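Local coordinates for Tll0287 protein (Thermosynechococcus elongatus, PDB 5B82) that binds a c-type heme in a PAS-like domain and probably serves a redox or sensing role linked to photosynthesis, at residues S50-G55 / K65-P70; V106-Q111 / R173-V178; H117-W122 / R134-A139. All blocks are in the same frame, centred on the assembly; numbering follows the deposited sequence. Where two conformers were deposited one is given.

How the contacts relate
Contact 2 is the buried one: helix 103-114 lies on strand 172-181 mainly through apolar side chains, with no hydrogen bond between them. Contacts 1 and 3 are only partly buried and add polar bonds. Contact 1 joins the loop after helix 28-49 to the chain leading into helix 69-82 and brings an axial ligand to the heme iron, whereas contact 3 ties the chain just before strand 120-125 to the end of strand 128-136 by arginine-to-carbonyl hydrogen bonds and bridging waters. Contacts 2 and 3 touch, for strands 172-181 and 128-136 are sheet neighbours and I135 bonds to R173 and G174. Contact 1 lies about 22 Å from contact 2, centre to centre, yet all three reach the same heme.

Contact 1 of 3, residues S50-G55 / K65-P70; sequences STLEGG and KAVCAP. With HEC (heme c), chain B.
K65 reaches across to T51 with a fully extended side chain, and the two side chains meet at about a right angle. With CG anti to the backbone N (chi1 173°) and every later torsion also near 180°, the lysine runs straight from its own loop to the other. Its CB and CG carry the chain outward, CD passes 4.4 Å from L52 CD2, and CE comes within 3.9 Å of T51 OG1. At the tip, NZ donates a hydrogen bond of 2.7 Å to T51 OG1. The same ammonium group is also bonded to the carbonyl oxygen of L48, near the end of helix 28-49, so it ties the loop to the helix that precedes it.

Nearer the heme the contact turns apolar. L52 CD1 lies 4.3 Å from V67 CG2. The same leucine branch, CD1, meets the heme methyl CMC at the edge, 3.5 Å away. V67 instead lies beneath pyrrole C on the cysteine side, its CG2 touching heme CBC at 3.6 Å. The other valine branch, CG1, sits under ring carbon C2C at 3.8 Å. One residue further, C68 turns to the iron, its SG at 2.1 Å from FE. H145 NE2 is the second axial ligand, which gives the His/Cys ligation of this PAS-like heme protein; C141 and C144 hold the heme covalently.

The segments therefore line the heme at one pyrrole, leucine at its edge and valine under its face, with the residue that ligates the iron next along the chain. A cysteine sulfur bound as thiolate would be a strong electron donor to the iron, and such ligation is likely to favour the ferric state and lower the redox potential.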
loop_
_atom_site.group_PDB
_atom_site.type_symbol
_atom_site.label_atom_id
_atom_site.label_comp_id
_atom_site.label_asym_id
_atom_site.label_seq_id
_atom_site.Cartn_x
_atom_site.Cartn_y
_atom_site.Cartn_z
ATOM N N SER A 50 0.149 4.619 -14.322
ATOM C CA SER A 50 0.875 4.333 -15.575
ATOM C C SER A 50 0.980 5.472 -16.596
ATOM O O SER A 50 1.913 5.498 -17.398
ATOM C CB SER A 50 0.306 3.089 -16.266
ATOM O OG SER A 50 -0.945 3.367 -16.864
ATOM N N THR A 51 0.031 6.401 -16.583
ATOM C CA THR A 51 0.040 7.487 -17.561
ATOM C C THR A 51 1.059 8.575 -17.237
ATOM O O THR A 51 1.296 9.466 -18.045
ATOM C CB THR A 51 -1.346 8.142 -17.697
ATOM O OG1 THR A 51 -1.876 8.412 -16.392
ATOM C CG2 THR A 51 -2.291 7.223 -18.447
ATOM N N LEU A 52 1.665 8.499 -16.058
ATOM C CA LEU A 52 2.577 9.548 -15.607
ATOM C C LEU A 52 4.036 9.127 -15.788
ATOM O O LEU A 52 4.386 7.964 -15.580
ATOM C CB LEU A 52 2.298 9.886 -14.138
ATOM C CG LEU A 52 0.828 9.861 -13.694
ATOM C CD1 LEU A 52 0.696 10.075 -12.191
ATOM C CD2 LEU A 52 -0.014 10.883 -14.446
ATOM N N GLU A 53 4.883 10.075 -16.180
ATOM C CA GLU A 53 6.316 9.812 -16.316
ATOM C C GLU A 53 7.049 10.066 -14.994
ATOM O O GLU A 53 6.543 10.769 -14.117
ATOM C CB GLU A 53 6.925 10.672 -17.432
ATOM C CG GLU A 53 6.306 10.460 -18.804
ATOM C CD GLU A 53 6.942 11.335 -19.880
ATOM O OE1 GLU A 53 6.365 11.435 -20.985
ATOM O OE2 GLU A 53 8.018 11.921 -19.623
ATOM N N GLY A 54 8.243 9.497 -14.858
ATOM C CA GLY A 54 9.034 9.670 -13.651
ATOM C C GLY A 54 10.123 10.721 -13.779
ATOM O O GLY A 54 10.396 11.462 -12.831
ATOM N N GLY A 55 10.742 10.788 -14.956
ATOM C CA GLY A 55 11.844 11.703 -15.203
ATOM C C GLY A 55 11.445 13.164 -15.328
ATOM O O GLY A 55 12.306 14.042 -15.394
ATOM N N LYS A 65 -4.277 14.135 -10.731
ATOM C CA LYS A 65 -5.051 12.914 -10.931
ATOM C C LYS A 65 -5.068 12.072 -9.659
ATOM O O LYS A 65 -4.055 11.958 -8.971
ATOM C CB LYS A 65 -4.429 12.111 -12.076
ATOM C CG LYS A 65 -5.003 10.731 -12.332
ATOM C CD LYS A 65 -4.172 10.002 -13.396
ATOM C CE LYS A 65 -4.805 8.673 -13.804
ATOM N NZ LYS A 65 -3.980 7.935 -14.813
ATOM N N ALA A 66 -6.221 11.487 -9.349
ATOM C CA ALA A 66 -6.333 10.588 -8.210
ATOM C C ALA A 66 -5.668 9.266 -8.557
ATOM O O ALA A 66 -5.986 8.635 -9.567
ATOM C CB ALA A 66 -7.786 10.369 -7.835
ATOM N N VAL A 67 -4.723 8.854 -7.732
ATOM C CA VAL A 67 -4.030 7.609 -7.985
ATOM C C VAL A 67 -4.171 6.682 -6.780
ATOM O O VAL A 67 -4.706 5.579 -6.897
ATOM C CB VAL A 67 -2.553 7.860 -8.349
ATOM C CG1 VAL A 67 -1.745 6.571 -8.274
ATOM C CG2 VAL A 67 -2.445 8.511 -9.746
ATOM N N CYS A 68 -3.729 7.144 -5.615
ATOM C CA CYS A 68 -3.675 6.277 -4.443
ATOM C C CYS A 68 -4.906 6.364 -3.523
ATOM O O CYS A 68 -5.238 5.389 -2.853
ATOM C CB CYS A 68 -2.382 6.525 -3.664
ATOM S SG CYS A 68 -0.855 6.021 -4.525
ATOM N N ALA A 69 -5.584 7.513 -3.492
ATOM C CA ALA A 69 -6.811 7.635 -2.693
ATOM C C ALA A 69 -7.876 6.566 -3.021
ATOM O O ALA A 69 -8.422 5.918 -2.100
ATOM C CB ALA A 69 -7.394 9.049 -2.778
ATOM N N PRO A 70 -8.173 6.358 -4.324
ATOM C CA PRO A 70 -9.126 5.286 -4.637
ATOM C C PRO A 70 -8.657 3.896 -4.210
ATOM O O PRO A 70 -9.501 3.016 -4.005
ATOM C CB PRO A 70 -9.265 5.365 -6.166
ATOM C CG PRO A 70 -8.131 6.190 -6.631
ATOM C CD PRO A 70 -7.830 7.136 -5.531
HETATM FE FE HEC B . 0.926 6.933 -3.832
HETATM C CHA HEC B . -0.383 6.957 -0.699
HETATM C CHB HEC B . 2.297 3.787 -3.175
HETATM C CHC HEC B . 2.058 6.712 -7.019
HETATM C CHD HEC B . -0.059 10.181 -4.366
HETATM N NA HEC B . 1.008 5.640 -2.215
HETATM C C1A HEC B . 0.271 5.808 -1.060
HETATM C C2A HEC B . 0.325 4.576 -0.296
HETATM C C3A HEC B . 1.067 3.709 -0.995
HETATM C C4A HEC B . 1.512 4.356 -2.202
HETATM C CMA HEC B . 1.423 2.263 -0.613
HETATM C CAA HEC B . -0.369 4.311 1.065
HETATM C CBA HEC B . 0.599 4.437 2.240
HETATM C CGA HEC B . 0.782 5.883 2.613
HETATM O O1A HEC B . 1.921 6.398 2.490
HETATM O O2A HEC B . -0.216 6.544 3.003
HETATM N NB HEC B . 1.991 5.521 -4.869
HETATM C C1B HEC B . 2.414 4.277 -4.450
HETATM C C2B HEC B . 2.997 3.579 -5.578
HETATM C C3B HEC B . 2.938 4.392 -6.634
HETATM C C4B HEC B . 2.297 5.621 -6.216
HETATM C CMB HEC B . 3.626 2.163 -5.532
HETATM C CAB HEC B . 3.441 4.082 -8.064
HETATM C CBB HEC B . 2.607 2.945 -8.707
HETATM N NC HEC B . 1.017 8.225 -5.385
HETATM C C1C HEC B . 1.478 7.905 -6.642
HETATM C C2C HEC B . 1.113 8.984 -7.537
HETATM C C3C HEC B . 0.652 10.001 -6.788
HETATM C C4C HEC B . 0.502 9.505 -5.432
HETATM C CMC HEC B . 1.638 9.080 -8.989
HETATM C CAC HEC B . 0.244 11.420 -7.267
HETATM C CBC HEC B . -0.856 11.456 -8.355
HETATM N ND HEC B . 0.001 8.369 -2.705
HETATM C C1D HEC B . -0.438 9.602 -3.177
HETATM C C2D HEC B . -1.353 10.178 -2.209
HETATM C C3D HEC B . -1.431 9.165 -1.075
HETATM C C4D HEC B . -0.567 8.083 -1.462
HETATM C CMD HEC B . -2.092 11.529 -2.294
HETATM C CAD HEC B . -2.276 9.245 0.215
HETATM C CBD HEC B . -3.612 8.610 -0.153
HETATM C CGD HEC B . -4.497 8.433 1.061
HETATM O O1D HEC B . -4.893 9.446 1.680
HETATM O O2D HEC B . -4.806 7.268 1.396
#

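Contact 2 of 3, residues V106-Q111 / R173-V178. With HEC (heme c), chain B.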
loop_
_atom_site.group_PDB
_atom_site.type_symbol
_atom_site.label_atom_id
_atom_site.label_comp_id
_atom_site.label_asym_id
_atom_site.label_seq_id
_atom_site.Cartn_x
_atom_site.Cartn_y
_atom_site.Cartn_z
ATOM N N VAL A 106 5.833 -4.305 11.779
ATOM C CA VAL A 106 7.259 -4.034 11.684
ATOM C C VAL A 106 7.999 -5.281 11.237
ATOM O O VAL A 106 8.912 -5.211 10.407
ATOM C CB VAL A 106 7.844 -3.510 13.016
ATOM C CG1 VAL A 106 9.342 -3.317 12.897
ATOM C CG2 VAL A 106 7.182 -2.201 13.406
ATOM N N GLN A 107 7.591 -6.421 11.779
ATOM C CA GLN A 107 8.161 -7.712 11.412
ATOM C C GLN A 107 7.982 -7.990 9.919
ATOM O O GLN A 107 8.899 -8.479 9.248
ATOM C CB GLN A 107 7.503 -8.834 12.222
ATOM C CG GLN A 107 7.982 -10.233 11.839
ATOM C CD GLN A 107 7.040 -11.338 12.308
ATOM O OE1 GLN A 107 6.899 -12.368 11.644
ATOM N NE2 GLN A 107 6.396 -11.129 13.453
ATOM N N ALA A 108 6.793 -7.680 9.404
ATOM C CA ALA A 108 6.468 -7.996 8.020
ATOM C C ALA A 108 7.272 -7.102 7.086
ATOM O O ALA A 108 7.885 -7.585 6.130
ATOM C CB ALA A 108 4.973 -7.843 7.763
ATOM N N LEU A 109 7.265 -5.804 7.387
ATOM C CA LEU A 109 8.064 -4.851 6.625
ATOM C C LEU A 109 9.524 -5.255 6.632
ATOM O O LEU A 109 10.176 -5.227 5.594
ATOM C CB LEU A 109 7.898 -3.425 7.152
ATOM C CG LEU A 109 6.529 -2.808 6.866
ATOM C CD1 LEU A 109 6.370 -1.471 7.578
ATOM C CD2 LEU A 109 6.339 -2.625 5.366
ATOM N N ASN A 110 10.031 -5.658 7.792
ATOM C CA ASN A 110 11.377 -6.205 7.881
ATOM C C ASN A 110 11.605 -7.413 6.970
ATOM O O ASN A 110 12.652 -7.504 6.330
ATOM C CB ASN A 110 11.742 -6.561 9.324
ATOM C CG ASN A 110 12.405 -5.414 10.057
ATOM O OD1 ASN A 110 13.279 -4.741 9.515
ATOM N ND2 ASN A 110 11.989 -5.183 11.300
ATOM N N GLN A 111 10.648 -8.341 6.924
ATOM C CA GLN A 111 10.784 -9.518 6.066
ATOM C C GLN A 111 10.917 -9.086 4.607
ATOM O O GLN A 111 11.798 -9.556 3.891
ATOM C CB GLN A 111 9.611 -10.487 6.242
ATOM C CG GLN A 111 9.815 -11.520 7.362
ATOM C CD GLN A 111 8.608 -12.429 7.584
ATOM O OE1 GLN A 111 7.937 -12.344 8.614
ATOM N NE2 GLN A 111 8.340 -13.313 6.626
ATOM N N ARG A 173 8.233 0.304 -0.936
ATOM C CA ARG A 173 7.316 1.407 -0.657
ATOM C C ARG A 173 6.531 1.199 0.640
ATOM O O ARG A 173 6.287 2.144 1.395
ATOM C CB ARG A 173 6.329 1.563 -1.815
ATOM C CG ARG A 173 5.211 2.548 -1.543
ATOM C CD ARG A 173 5.716 3.994 -1.558
ATOM N NE ARG A 173 4.627 4.924 -1.269
ATOM C CZ ARG A 173 4.270 5.306 -0.044
ATOM N NH1 ARG A 173 4.929 4.850 1.012
ATOM N NH2 ARG A 173 3.259 6.151 0.123
ATOM N N GLY A 174 6.141 -0.047 0.875
ATOM C CA GLY A 174 5.276 -0.419 1.979
ATOM C C GLY A 174 4.673 -1.768 1.643
ATOM O O GLY A 174 5.270 -2.557 0.900
ATOM N N MET A 175 3.483 -2.039 2.164
ATOM C CA MET A 175 2.842 -3.332 1.959
ATOM C C MET A 175 1.340 -3.219 2.102
ATOM O O MET A 175 0.843 -2.243 2.683
ATOM C CB MET A 175 3.364 -4.347 2.972
ATOM C CG MET A 175 2.857 -4.122 4.399
ATOM S SD MET A 175 3.707 -5.191 5.560
ATOM C CE MET A 175 2.948 -4.637 7.108
ATOM N N TYR A 176 0.611 -4.189 1.546
ATOM C CA TYR A 176 -0.796 -4.377 1.911
ATOM C C TYR A 176 -0.841 -5.353 3.078
ATOM O O TYR A 176 -0.028 -6.275 3.140
ATOM C CB TYR A 176 -1.613 -4.956 0.757
ATOM C CG TYR A 176 -1.491 -4.173 -0.528
ATOM C CD1 TYR A 176 -2.272 -3.045 -0.760
ATOM C CD2 TYR A 176 -0.601 -4.566 -1.507
ATOM C CE1 TYR A 176 -2.150 -2.322 -1.939
ATOM C CE2 TYR A 176 -0.484 -3.864 -2.688
ATOM C CZ TYR A 176 -1.250 -2.743 -2.895
ATOM O OH TYR A 176 -1.110 -2.045 -4.067
ATOM N N ALA A 177 -1.786 -5.152 3.995
ATOM C CA ALA A 177 -1.966 -6.042 5.151
ATOM C C ALA A 177 -3.436 -6.414 5.292
ATOM O O ALA A 177 -4.303 -5.540 5.383
ATOM C CB ALA A 177 -1.489 -5.371 6.417
ATOM N N VAL A 178 -3.725 -7.707 5.281
ATOM C CA VAL A 178 -5.090 -8.180 5.463
ATOM C C VAL A 178 -5.172 -9.123 6.651
ATOM O O VAL A 178 -4.282 -9.946 6.850
ATOM C CB VAL A 178 -5.588 -8.931 4.220
ATOM C CG1 VAL A 178 -6.996 -9.467 4.442
ATOM C CG2 VAL A 178 -5.529 -8.028 2.995
HETATM FE FE HEC B . 0.926 6.933 -3.832
HETATM C CHA HEC B . -0.383 6.957 -0.699
HETATM C CHB HEC B . 2.297 3.787 -3.175
HETATM C CHC HEC B . 2.058 6.712 -7.019
HETATM C CHD HEC B . -0.059 10.181 -4.366
HETATM N NA HEC B . 1.008 5.640 -2.215
HETATM C C1A HEC B . 0.271 5.808 -1.060
HETATM C C2A HEC B . 0.325 4.576 -0.296
HETATM C C3A HEC B . 1.067 3.709 -0.995
HETATM C C4A HEC B . 1.512 4.356 -2.202
HETATM C CMA HEC B . 1.423 2.263 -0.613
HETATM C CAA HEC B . -0.369 4.311 1.065
HETATM C CBA HEC B . 0.599 4.437 2.240
HETATM C CGA HEC B . 0.782 5.883 2.613
HETATM O O1A HEC B . 1.921 6.398 2.490
HETATM O O2A HEC B . -0.216 6.544 3.003
HETATM N NB HEC B . 1.991 5.521 -4.869
HETATM C C1B HEC B . 2.414 4.277 -4.450
HETATM C C2B HEC B . 2.997 3.579 -5.578
HETATM C C3B HEC B . 2.938 4.392 -6.634
HETATM C C4B HEC B . 2.297 5.621 -6.216
HETATM C CMB HEC B . 3.626 2.163 -5.532
HETATM C CAB HEC B . 3.441 4.082 -8.064
HETATM C CBB HEC B . 2.607 2.945 -8.707
HETATM N NC HEC B . 1.017 8.225 -5.385
HETATM C C1C HEC B . 1.478 7.905 -6.642
HETATM C C2C HEC B . 1.113 8.984 -7.537
HETATM C C3C HEC B . 0.652 10.001 -6.788
HETATM C C4C HEC B . 0.502 9.505 -5.432
HETATM C CMC HEC B . 1.638 9.080 -8.989
HETATM C CAC HEC B . 0.244 11.420 -7.267
HETATM C CBC HEC B . -0.856 11.456 -8.355
HETATM N ND HEC B . 0.001 8.369 -2.705
HETATM C C1D HEC B . -0.438 9.602 -3.177
HETATM C C2D HEC B . -1.353 10.178 -2.209
HETATM C C3D HEC B . -1.431 9.165 -1.075
HETATM C C4D HEC B . -0.567 8.083 -1.462
HETATM C CMD HEC B . -2.092 11.529 -2.294
HETATM C CAD HEC B . -2.276 9.245 0.215
HETATM C CBD HEC B . -3.612 8.610 -0.153
HETATM C CGD HEC B . -4.497 8.433 1.061
HETATM O O1D HEC B . -4.893 9.446 1.680
HETATM O O2D HEC B . -4.806 7.268 1.396
#
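M175 and L109 cross at about a right angle, the extended thioether chain of the strand residue running past the branched end of the helix residue. M175 CG sits between the backbone N and the carbonyl carbon (chi1 73°), and the straight chain beyond it carries the sulfur out to the helix. There SD lies 3.7 Å from L109 CD2 and CE lies 3.8 Å from A108 CB, so that the methionine end is laid against two successive residues of one helical turn. L109 brings its CD2 branch to the strand, where L109 CD2 also approaches G174 C at 4.2 Å. No hydrogen bond joins the two segments. F132 of strand 128-136 touches both A108 and M175 and extends the same apolar layer.

This is a helix packed on one face of the antiparallel sheet of the PAS-like domain, the axes of the two short segments passing 8.9 Å apart at 124°. At the start of the strand, R173 and G174 both face I135 of the neighbouring strand in a classic beta bulge.

R173 points away from the helix, to the heme. Its chain bends after CG, which swings NE over the porphyrin edge, 3.2 Å from CHB, while the heme methyl CMA lies over one guanidinium face. NH2 donates a 2.7 Å hydrogen bond to propionate oxygen O1A, with an N-H...O angle of 153°. Across the strand from M175, the hydroxyl of Y176 is hydrogen-bonded to D42 and R45 of helix 28-49.

Contact 3 of 3, residues H117-W122 / R134-A139. With HEC (heme c), chain B.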
loop_
_atom_site.group_PDB
_atom_site.type_symbol
_atom_site.label_atom_id
_atom_site.label_comp_id
_atom_site.label_asym_id
_atom_site.label_seq_id
_atom_site.Cartn_x
_atom_site.Cartn_y
_atom_site.Cartn_z
ATOM N N HIS A 117 13.230 -10.705 -3.091
ATOM C CA HIS A 117 12.444 -11.635 -3.892
ATOM C C HIS A 117 11.114 -11.973 -3.208
ATOM O O HIS A 117 10.192 -12.475 -3.840
ATOM C CB HIS A 117 13.216 -12.929 -4.117
ATOM C CG HIS A 117 14.431 -12.776 -4.979
ATOM N ND1 HIS A 117 14.372 -12.821 -6.353
ATOM C CD2 HIS A 117 15.736 -12.601 -4.661
ATOM C CE1 HIS A 117 15.587 -12.662 -6.849
ATOM N NE2 HIS A 117 16.433 -12.529 -5.843
ATOM N N LEU A 118 11.018 -11.716 -1.910
ATOM C CA LEU A 118 9.798 -12.079 -1.184
ATOM C C LEU A 118 8.646 -11.173 -1.595
ATOM O O LEU A 118 8.654 -9.985 -1.283
ATOM C CB LEU A 118 10.029 -11.974 0.326
ATOM C CG LEU A 118 8.816 -12.295 1.205
ATOM C CD1 LEU A 118 8.423 -13.743 1.036
ATOM C CD2 LEU A 118 9.146 -11.979 2.660
ATOM N N GLN A 119 7.648 -11.720 -2.286
ATOM C CA GLN A 119 6.526 -10.885 -2.720
ATOM C C GLN A 119 5.400 -10.785 -1.697
ATOM O O GLN A 119 4.758 -9.737 -1.567
ATOM C CB GLN A 119 5.963 -11.366 -4.050
ATOM C CG GLN A 119 6.937 -11.176 -5.208
ATOM C CD GLN A 119 7.570 -9.786 -5.236
ATOM O OE1 GLN A 119 6.873 -8.769 -5.240
ATOM N NE2 GLN A 119 8.905 -9.740 -5.256
ATOM N N ALA A 120 5.131 -11.883 -1.000
ATOM C CA ALA A 120 4.019 -11.889 -0.050
ATOM C C ALA A 120 4.108 -13.082 0.869
ATOM O O ALA A 120 4.772 -14.062 0.566
ATOM C CB ALA A 120 2.679 -11.913 -0.789
ATOM N N PHE A 121 3.402 -13.020 1.987
ATOM C CA PHE A 121 3.366 -14.195 2.842
ATOM C C PHE A 121 2.139 -14.149 3.732
ATOM O O PHE A 121 1.560 -13.080 3.933
ATOM C CB PHE A 121 4.662 -14.314 3.667
ATOM C CG PHE A 121 4.793 -13.294 4.761
ATOM C CD1 PHE A 121 4.368 -13.587 6.051
ATOM C CD2 PHE A 121 5.356 -12.050 4.510
ATOM C CE1 PHE A 121 4.490 -12.652 7.073
ATOM C CE2 PHE A 121 5.480 -11.113 5.522
ATOM C CZ PHE A 121 5.040 -11.417 6.814
ATOM N N TRP A 122 1.723 -15.319 4.214
ATOM C CA TRP A 122 0.710 -15.301 5.236
ATOM C C TRP A 122 1.149 -15.998 6.508
ATOM O O TRP A 122 1.976 -16.895 6.519
ATOM C CB TRP A 122 -0.718 -15.650 4.748
ATOM C CG TRP A 122 -0.971 -16.954 4.039
ATOM C CD1 TRP A 122 -0.752 -17.233 2.719
ATOM C CD2 TRP A 122 -1.591 -18.124 4.594
ATOM N NE1 TRP A 122 -1.157 -18.513 2.426
ATOM C CE2 TRP A 122 -1.678 -19.081 3.562
ATOM C CE3 TRP A 122 -2.067 -18.458 5.866
ATOM C CZ2 TRP A 122 -2.210 -20.348 3.764
ATOM C CZ3 TRP A 122 -2.601 -19.719 6.065
ATOM C CH2 TRP A 122 -2.669 -20.648 5.019
ATOM N N ARG A 134 4.059 -7.153 -0.520
ATOM C CA ARG A 134 4.927 -5.989 -0.678
ATOM C C ARG A 134 4.465 -5.051 -1.799
ATOM O O ARG A 134 3.853 -5.474 -2.783
ATOM C CB ARG A 134 6.395 -6.409 -0.884
ATOM C CG ARG A 134 6.848 -6.464 -2.329
ATOM C CD ARG A 134 8.241 -7.108 -2.483
ATOM N NE ARG A 134 9.357 -6.204 -2.215
ATOM C CZ ARG A 134 10.385 -6.499 -1.421
ATOM N NH1 ARG A 134 10.434 -7.675 -0.803
ATOM N NH2 ARG A 134 11.367 -5.622 -1.247
ATOM N N ILE A 135 4.750 -3.770 -1.615
ATOM C CA ILE A 135 4.546 -2.757 -2.642
ATOM C C ILE A 135 5.907 -2.157 -2.981
ATOM O O ILE A 135 6.589 -1.619 -2.106
ATOM C CB ILE A 135 3.637 -1.628 -2.138
ATOM C CG1 ILE A 135 2.263 -2.179 -1.765
ATOM C CG2 ILE A 135 3.487 -0.540 -3.205
ATOM C CD1 ILE A 135 1.451 -1.274 -0.860
ATOM N N ASP A 136 6.308 -2.246 -4.242
ATOM C CA ASP A 136 7.577 -1.667 -4.647
ATOM C C ASP A 136 7.362 -0.349 -5.383
ATOM O O ASP A 136 6.254 -0.043 -5.820
ATOM C CB ASP A 136 8.387 -2.647 -5.500
ATOM C CG ASP A 136 8.935 -3.823 -4.690
ATOM O OD1 ASP A 136 9.233 -3.647 -3.486
ATOM O OD2 ASP A 136 9.077 -4.926 -5.265
ATOM N N VAL A 137 8.426 0.431 -5.507
ATOM C CA VAL A 137 8.351 1.713 -6.190
ATOM C C VAL A 137 8.690 1.545 -7.667
ATOM O O VAL A 137 9.761 1.045 -7.989
ATOM C CB VAL A 137 9.334 2.707 -5.562
ATOM C CG1 VAL A 137 9.359 4.007 -6.351
ATOM C CG2 VAL A 137 8.973 2.965 -4.102
ATOM N N GLN A 138 7.777 1.937 -8.560
ATOM C CA GLN A 138 8.097 2.073 -9.996
ATOM C C GLN A 138 8.347 3.532 -10.377
ATOM O O GLN A 138 8.123 4.436 -9.569
ATOM C CB GLN A 138 6.986 1.504 -10.886
ATOM C CG GLN A 138 6.830 -0.005 -10.810
ATOM C CD GLN A 138 5.869 -0.418 -9.731
ATOM O OE1 GLN A 138 4.851 0.236 -9.522
ATOM N NE2 GLN A 138 6.188 -1.498 -9.023
ATOM N N ALA A 139 8.800 3.759 -11.612
ATOM C CA ALA A 139 9.136 5.101 -12.081
ATOM C C ALA A 139 7.980 6.091 -12.004
ATOM O O ALA A 139 8.181 7.246 -11.640
ATOM C CB ALA A 139 9.702 5.060 -13.516
HETATM FE FE HEC B . 0.926 6.933 -3.832
HETATM C CHA HEC B . -0.383 6.957 -0.699
HETATM C CHB HEC B . 2.297 3.787 -3.175
HETATM C CHC HEC B . 2.058 6.712 -7.019
HETATM C CHD HEC B . -0.059 10.181 -4.366
HETATM N NA HEC B . 1.008 5.640 -2.215
HETATM C C1A HEC B . 0.271 5.808 -1.060
HETATM C C2A HEC B . 0.325 4.576 -0.296
HETATM C C3A HEC B . 1.067 3.709 -0.995
HETATM C C4A HEC B . 1.512 4.356 -2.202
HETATM C CMA HEC B . 1.423 2.263 -0.613
HETATM C CAA HEC B . -0.369 4.311 1.065
HETATM C CBA HEC B . 0.599 4.437 2.240
HETATM C CGA HEC B . 0.782 5.883 2.613
HETATM O O1A HEC B . 1.921 6.398 2.490
HETATM O O2A HEC B . -0.216 6.544 3.003
HETATM N NB HEC B . 1.991 5.521 -4.869
HETATM C C1B HEC B . 2.414 4.277 -4.450
HETATM C C2B HEC B . 2.997 3.579 -5.578
HETATM C C3B HEC B . 2.938 4.392 -6.634
HETATM C C4B HEC B . 2.297 5.621 -6.216
HETATM C CMB HEC B . 3.626 2.163 -5.532
HETATM C CAB HEC B . 3.441 4.082 -8.064
HETATM C CBB HEC B . 2.607 2.945 -8.707
HETATM N NC HEC B . 1.017 8.225 -5.385
HETATM C C1C HEC B . 1.478 7.905 -6.642
HETATM C C2C HEC B . 1.113 8.984 -7.537
HETATM C C3C HEC B . 0.652 10.001 -6.788
HETATM C C4C HEC B . 0.502 9.505 -5.432
HETATM C CMC HEC B . 1.638 9.080 -8.989
HETATM C CAC HEC B . 0.244 11.420 -7.267
HETATM C CBC HEC B . -0.856 11.456 -8.355
HETATM N ND HEC B . 0.001 8.369 -2.705
HETATM C C1D HEC B . -0.438 9.602 -3.177
HETATM C C2D HEC B . -1.353 10.178 -2.209
HETATM C C3D HEC B . -1.431 9.165 -1.075
HETATM C C4D HEC B . -0.567 8.083 -1.462
HETATM C CMD HEC B . -2.092 11.529 -2.294
HETATM C CAD HEC B . -2.276 9.245 0.215
HETATM C CBD HEC B . -3.612 8.610 -0.153
HETATM C CGD HEC B . -4.497 8.433 1.061
HETATM O O1D HEC B . -4.893 9.446 1.680
HETATM O O2D HEC B . -4.806 7.268 1.396
HETATM O O HOH W 1 10.361 -7.024 -5.454
HETATM O O HOH W 2 7.161 -6.265 -6.385
#
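R134 holds the other segment at two backbone oxygens. Its amide N donates to Q119 O at 2.9 Å, and its guanidinium NH1 donates to L118 O at 3.0 Å, with that oxygen at the edge of the guanidinium and nearly in its plane. Over the aliphatic part of the arginine lies the Q119 amide, whose OE1 is 3.5 Å from R134 CD; amide and guanidinium planes are 39° apart.

A salt bridge within the strand fixes the rotation of the arginine end. NE gives an almost straight bond (177°) to D136 OD1, met on the syn side of the carboxylate, and the bend at chi3 (-81°) turns the group to that partner. D136 OD2 is bonded to two waters, one linked to Q119 NE2 and one to Q119 OE1, and R133 NH1 also bonds to OE1. Further out, R134 NH1 is bonded to F112 O near the end of helix 103-114.

These bonds reinforce the open end of the beta hairpin 120-125/128-136. On the sheet's other face I135 CD1 meets the heme methyl CMA at 3.5 Å. A leucine in place of R134 would probably leave the D136 carboxylate and the carbonyl of L118 without their arginine partner and the hairpin end less firmly tied. Pairing with D136 and hydrogen bonding to carbonyl oxygens is likely to offset the cost of burying the arginine charge.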